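Local coordinates for pyocin S5 (Pseudomonas aeruginosa PAO1, PDB 6THK), which kills competing bacteria as a bacteriocin, probably by forming a channel in the cytoplasmic membrane that depolarises it and dissipates cellular energy, at residues A104-M109 against E179-L184; N213-V218 against I289-A294. The protein carries 1 engineered substitution. All blocks are in the same frame, centred on the assembly; numbering follows the deposited sequence.

Contact 1: A104-M109 against E179-L184; sequences AVLHKM and EAVKVL
Leu-184 meets three residues of the facing helix with one methyl: its CD2 lies 3.7 Å from Val-105 CG1, 3.7 Å from Leu-106 CB and 3.8 Å from Met-109 SD. The same methyl also comes up against the backbone at Leu-106 N. Met-109 makes the reciprocal reach. Its chain bends at the last torsion (chi3 66°), which carries the terminal methyl CE against Ala-180, 3.4 Å from its O and 3.6 Å from its CB. Val-181 straddles this layer with its two branches. CG2 packs against CB and CE of Met-109, while CG1 meets Leu-106 CD1 at 3.8 Å, the two side chains crossing at about a right angle. The CB of Leu-106 sets off alongside the partner helix, but with CG opposite the backbone N (chi1 -170°) its end comes close to Val-181 and Leu-184.

Behind this shell, the two helices run nearly antiparallel, at 155° with axes 10.2 Å apart. A third helix, 42-87, covers one flank: Gln-78 touches Val-105, Val-75 touches Met-109 and Ile-71 touches Ala-180. Along the helices the apolar seam goes on through Met-102 and Leu-113 of helix 95-121 and through Leu-177 and Leu-188 of helix 157-212.

All six touching residues are buried, and no hydrogen bond or salt bridge links the two segments. Cohesion here is therefore hydrophobic, resting on the fit of methyls on branched side chains, an alanine and one flexible thioether within a three-helix bundle.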
loop_
_atom_site.group_PDB
_atom_site.type_symbol
_atom_site.label_atom_id
_atom_site.label_comp_id
_atom_site.label_asym_id
_atom_site.label_seq_id
_atom_site.Cartn_x
_atom_site.Cartn_y
_atom_site.Cartn_z
ATOM N N ALA A 104 -4.411 48.177 -15.625
ATOM C CA ALA A 104 -4.494 49.443 -14.894
ATOM C C ALA A 104 -4.617 50.632 -15.849
ATOM O O ALA A 104 -5.445 51.525 -15.622
ATOM C CB ALA A 104 -3.267 49.617 -14.019
ATOM N N VAL A 105 -3.783 50.627 -16.911
ATOM C CA VAL A 105 -3.737 51.639 -17.957
ATOM C C VAL A 105 -5.052 51.617 -18.754
ATOM O O VAL A 105 -5.643 52.682 -18.969
ATOM C CB VAL A 105 -2.472 51.450 -18.835
ATOM C CG1 VAL A 105 -2.568 52.208 -20.152
ATOM C CG2 VAL A 105 -1.221 51.860 -18.061
ATOM N N LEU A 106 -5.525 50.405 -19.129
ATOM C CA LEU A 106 -6.770 50.181 -19.862
ATOM C C LEU A 106 -7.975 50.648 -19.086
ATOM O O LEU A 106 -8.885 51.208 -19.694
ATOM C CB LEU A 106 -6.937 48.705 -20.264
ATOM C CG LEU A 106 -8.068 48.343 -21.240
ATOM C CD1 LEU A 106 -8.040 49.203 -22.489
ATOM C CD2 LEU A 106 -7.990 46.884 -21.635
ATOM N N HIS A 107 -7.991 50.437 -17.754
ATOM C CA HIS A 107 -9.120 50.860 -16.929
ATOM C C HIS A 107 -9.257 52.384 -16.888
ATOM O O HIS A 107 -10.379 52.906 -16.917
ATOM C CB HIS A 107 -9.064 50.246 -15.526
ATOM C CG HIS A 107 -10.424 50.060 -14.921
ATOM N ND1 HIS A 107 -11.385 49.257 -15.533
ATOM C CD2 HIS A 107 -10.957 50.594 -13.796
ATOM C CE1 HIS A 107 -12.460 49.332 -14.763
ATOM N NE2 HIS A 107 -12.246 50.116 -13.702
ATOM N N LYS A 108 -8.109 53.093 -16.884
ATOM C CA LYS A 108 -8.041 54.560 -16.903
ATOM C C LYS A 108 -8.493 55.093 -18.275
ATOM O O LYS A 108 -9.220 56.085 -18.332
ATOM C CB LYS A 108 -6.622 55.056 -16.522
ATOM C CG LYS A 108 -6.362 56.566 -16.664
ATOM C CD LYS A 108 -7.283 57.445 -15.810
ATOM C CE LYS A 108 -7.156 58.907 -16.160
ATOM N NZ LYS A 108 -8.229 59.717 -15.525
ATOM N N MET A 109 -8.072 54.420 -19.364
ATOM C CA MET A 109 -8.419 54.753 -20.746
ATOM C C MET A 109 -9.898 54.562 -21.015
ATOM O O MET A 109 -10.481 55.389 -21.715
ATOM C CB MET A 109 -7.622 53.892 -21.713
ATOM C CG MET A 109 -6.310 54.507 -22.099
ATOM S SD MET A 109 -5.163 53.299 -22.782
ATOM C CE MET A 109 -5.981 52.853 -24.246
ATOM N N GLU A 179 -9.920 53.630 -30.488
ATOM C CA GLU A 179 -8.915 52.852 -31.204
ATOM C C GLU A 179 -7.799 52.397 -30.249
ATOM O O GLU A 179 -7.384 51.239 -30.300
ATOM C CB GLU A 179 -8.332 53.672 -32.370
ATOM C CG GLU A 179 -7.876 52.825 -33.552
ATOM C CD GLU A 179 -8.970 52.149 -34.365
ATOM O OE1 GLU A 179 -10.087 52.709 -34.462
ATOM O OE2 GLU A 179 -8.701 51.056 -34.916
ATOM N N ALA A 180 -7.345 53.301 -29.357
ATOM C CA ALA A 180 -6.285 53.022 -28.387
ATOM C C ALA A 180 -6.662 51.865 -27.454
ATOM O O ALA A 180 -5.808 51.041 -27.135
ATOM C CB ALA A 180 -5.965 54.273 -27.585
ATOM N N VAL A 181 -7.943 51.820 -27.034
ATOM C CA VAL A 181 -8.549 50.810 -26.157
ATOM C C VAL A 181 -8.613 49.447 -26.886
ATOM O O VAL A 181 -8.243 48.437 -26.285
ATOM C CB VAL A 181 -9.944 51.283 -25.622
ATOM C CG1 VAL A 181 -10.752 50.132 -25.032
ATOM C CG2 VAL A 181 -9.805 52.410 -24.601
ATOM N N LYS A 182 -9.072 49.424 -28.170
ATOM C CA LYS A 182 -9.181 48.208 -28.990
ATOM C C LYS A 182 -7.828 47.523 -29.130
ATOM O O LYS A 182 -7.743 46.304 -28.974
ATOM C CB LYS A 182 -9.754 48.525 -30.380
ATOM C CG LYS A 182 -11.267 48.698 -30.399
ATOM C CD LYS A 182 -11.754 49.377 -31.683
ATOM C CE LYS A 182 -13.262 49.409 -31.782
ATOM N NZ LYS A 182 -13.874 50.324 -30.779
ATOM N N VAL A 183 -6.769 48.312 -29.387
ATOM C CA VAL A 183 -5.397 47.833 -29.519
ATOM C C VAL A 183 -4.869 47.312 -28.171
ATOM O O VAL A 183 -4.383 46.186 -28.143
ATOM C CB VAL A 183 -4.464 48.884 -30.179
ATOM C CG1 VAL A 183 -3.005 48.426 -30.174
ATOM C CG2 VAL A 183 -4.920 49.195 -31.603
ATOM N N LEU A 184 -4.991 48.098 -27.062
ATOM C CA LEU A 184 -4.532 47.690 -25.727
ATOM C C LEU A 184 -5.240 46.428 -25.232
ATOM O O LEU A 184 -4.555 45.526 -24.776
ATOM C CB LEU A 184 -4.588 48.819 -24.679
ATOM C CG LEU A 184 -4.003 48.512 -23.266
ATOM C CD1 LEU A 184 -2.536 48.041 -23.322
ATOM C CD2 LEU A 184 -4.106 49.700 -22.357
#

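Contact 2: N213-V218 against I289-A294; sequences NLQMKV and IASLQA. Engineered in segment 213-218: Gln-215 (natural residue Glu).
Ser-291 and Leu-292 are the two residues of 289-294 that meet 213-218, one through a polar group and the other through a methyl. Ser-291 comes first, and its CB is directed toward the other helix. Its hydroxyl, turned away from its own backbone N, donates a hydrogen bond from OG to OE1 of Gln-215 at 3.0 Å. Gln-215 is an engineered residue, Glu in the natural protein. The bond reaches the amide oxygen from above the carbonyl plane, 39° out of it, with a C=O...donor angle of 116°, so it does not follow a lone-pair direction. A bend at the second torsion of Gln-215 helps bring the amide across, since the side chain starts out alongside the partner helix. Two apolar side chains also approach the serine: Val-218 CG2 is 3.7 Å from Ser-291 OG, and Leu-214 CD2 makes a looser approach to Ser-291 CB at 4.3 Å.

At the next position, Leu-292 also sets off alongside, but its end turns in and puts CD2 3.7 Å from Val-218 CG1. Val-218 thus divides its branches, CG2 going to the serine and CG1 to the leucine, and its side chain lies about 6 Å from the bound zinc ion held by Glu-221 and Glu-288.

This is a helix-helix crossing beside a zinc site, between two regions predicted to be coiled coil. The helices cross steeply, at 69° with axes 10.2 Å apart, just after the break at Asn-213 where helix 157-212 gives way to helix 214-227. On helix 272-338, Asp-287 just before the segment touches Leu-214 and Arg-295 just after it touches Gln-215 and Val-218. Helix 237-267 lies against helix 272-338 as well, its Ala-251 and Ile-252 packing on Leu-292.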
loop_
_atom_site.group_PDB
_atom_site.type_symbol
_atom_site.label_atom_id
_atom_site.label_comp_id
_atom_site.label_asym_id
_atom_site.label_seq_id
_atom_site.Cartn_x
_atom_site.Cartn_y
_atom_site.Cartn_z
ATOM N N ASN A 213 6.723 9.497 -9.422
ATOM C CA ASN A 213 6.930 9.225 -8.008
ATOM C C ASN A 213 5.783 8.449 -7.358
ATOM O O ASN A 213 5.693 8.358 -6.138
ATOM C CB ASN A 213 7.139 10.560 -7.292
ATOM C CG ASN A 213 7.430 10.401 -5.822
ATOM O OD1 ASN A 213 7.915 9.361 -5.386
ATOM N ND2 ASN A 213 7.135 11.432 -5.046
ATOM N N LEU A 214 5.027 7.769 -8.190
ATOM C CA LEU A 214 3.879 6.999 -7.752
ATOM C C LEU A 214 4.066 5.967 -6.671
ATOM O O LEU A 214 3.445 6.075 -5.641
ATOM C CB LEU A 214 3.244 6.313 -8.938
ATOM C CG LEU A 214 2.097 5.391 -8.610
ATOM C CD1 LEU A 214 0.842 6.113 -9.034
ATOM C CD2 LEU A 214 2.275 4.123 -9.410
ATOM N N GLN A 215 4.877 4.950 -6.912
ATOM C CA GLN A 215 5.037 3.893 -5.926
ATOM C C GLN A 215 5.455 4.400 -4.575
ATOM O O GLN A 215 4.892 4.032 -3.579
ATOM C CB GLN A 215 6.033 2.839 -6.382
ATOM C CG GLN A 215 5.488 1.767 -7.310
ATOM C CD GLN A 215 4.269 1.038 -6.784
ATOM O OE1 GLN A 215 3.221 1.029 -7.419
ATOM N NE2 GLN A 215 4.407 0.407 -5.644
ATOM N N MET A 216 6.435 5.270 -4.549
ATOM C CA MET A 216 6.927 5.783 -3.299
ATOM C C MET A 216 5.898 6.634 -2.634
ATOM O O MET A 216 5.818 6.662 -1.436
ATOM C CB MET A 216 8.189 6.580 -3.536
ATOM C CG MET A 216 9.011 6.059 -4.700
ATOM S SD MET A 216 9.586 4.392 -4.415
ATOM C CE MET A 216 9.761 3.791 -6.081
ATOM N N LYS A 217 5.111 7.342 -3.412
ATOM C CA LYS A 217 4.087 8.176 -2.813
ATOM C C LYS A 217 3.016 7.387 -2.076
ATOM O O LYS A 217 2.621 7.757 -0.979
ATOM C CB LYS A 217 3.444 9.056 -3.885
ATOM C CG LYS A 217 2.261 9.871 -3.399
ATOM C CD LYS A 217 2.712 11.118 -2.657
ATOM C CE LYS A 217 1.595 11.681 -1.803
ATOM N NZ LYS A 217 1.887 13.074 -1.380
ATOM N N VAL A 218 2.569 6.284 -2.662
ATOM C CA VAL A 218 1.531 5.475 -2.035
ATOM C C VAL A 218 2.006 4.926 -0.697
ATOM O O VAL A 218 1.276 4.932 0.280
ATOM C CB VAL A 218 1.089 4.315 -2.944
ATOM C CG1 VAL A 218 0.143 3.394 -2.202
ATOM C CG2 VAL A 218 0.429 4.851 -4.200
ATOM N N ILE A 289 -4.977 4.012 -7.175
ATOM C CA ILE A 289 -5.930 2.932 -6.875
ATOM C C ILE A 289 -5.407 1.594 -7.387
ATOM O O ILE A 289 -5.487 0.599 -6.668
ATOM C CB ILE A 289 -7.362 3.248 -7.393
ATOM C CG1 ILE A 289 -8.017 4.349 -6.537
ATOM C CG2 ILE A 289 -8.246 1.988 -7.399
ATOM C CD1 ILE A 289 -8.961 5.284 -7.271
ATOM N N ALA A 290 -4.858 1.579 -8.610
ATOM C CA ALA A 290 -4.300 0.384 -9.217
ATOM C C ALA A 290 -3.065 -0.102 -8.438
ATOM O O ALA A 290 -2.891 -1.309 -8.278
ATOM C CB ALA A 290 -3.958 0.646 -10.676
ATOM N N SER A 291 -2.228 0.835 -7.942
ATOM C CA SER A 291 -1.056 0.513 -7.133
ATOM C C SER A 291 -1.509 -0.111 -5.815
ATOM O O SER A 291 -0.915 -1.093 -5.367
ATOM C CB SER A 291 -0.230 1.757 -6.852
ATOM O OG SER A 291 0.697 1.504 -5.809
ATOM N N LEU A 292 -2.560 0.466 -5.201
ATOM C CA LEU A 292 -3.143 -0.028 -3.961
ATOM C C LEU A 292 -3.771 -1.398 -4.153
ATOM O O LEU A 292 -3.648 -2.252 -3.283
ATOM C CB LEU A 292 -4.194 0.953 -3.440
ATOM C CG LEU A 292 -3.688 2.182 -2.697
ATOM C CD1 LEU A 292 -4.793 3.170 -2.519
ATOM C CD2 LEU A 292 -3.135 1.818 -1.322
ATOM N N GLN A 293 -4.458 -1.611 -5.278
ATOM C CA GLN A 293 -5.117 -2.881 -5.576
ATOM C C GLN A 293 -4.104 -4.004 -5.763
ATOM O O GLN A 293 -4.324 -5.107 -5.254
ATOM C CB GLN A 293 -6.049 -2.740 -6.776
ATOM C CG GLN A 293 -7.454 -2.302 -6.376
ATOM C CD GLN A 293 -8.315 -1.805 -7.525
ATOM O OE1 GLN A 293 -9.537 -1.658 -7.388
ATOM N NE2 GLN A 293 -7.707 -1.501 -8.676
ATOM N N ALA A 294 -2.962 -3.701 -6.420
ATOM C CA ALA A 294 -1.844 -4.633 -6.640
ATOM C C ALA A 294 -1.260 -5.068 -5.301
ATOM O O ALA A 294 -0.935 -6.245 -5.145
ATOM C CB ALA A 294 -0.757 -3.979 -7.490
#

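How the contacts relate
Contact 1 and contact 2 are joined by helix 157-212, which carries 179-184 and ends just before Asn-213, the first residue of contact 2. Along the chain they come in series, the first closing before the second opens. Their centres are 52 Å apart and their nearest atoms about 38 Å, so they do not touch. The centre of contact 1 lies about 56 Å from the centre of the elongated chain, away from the annotated sites; the centre of contact 2 is about 7 Å from that of the chain, and the contact borders the zinc site of Glu-221 and Glu-288. A single predicted coiled-coil region, 174-217, takes in 179-184 and most of 213-218.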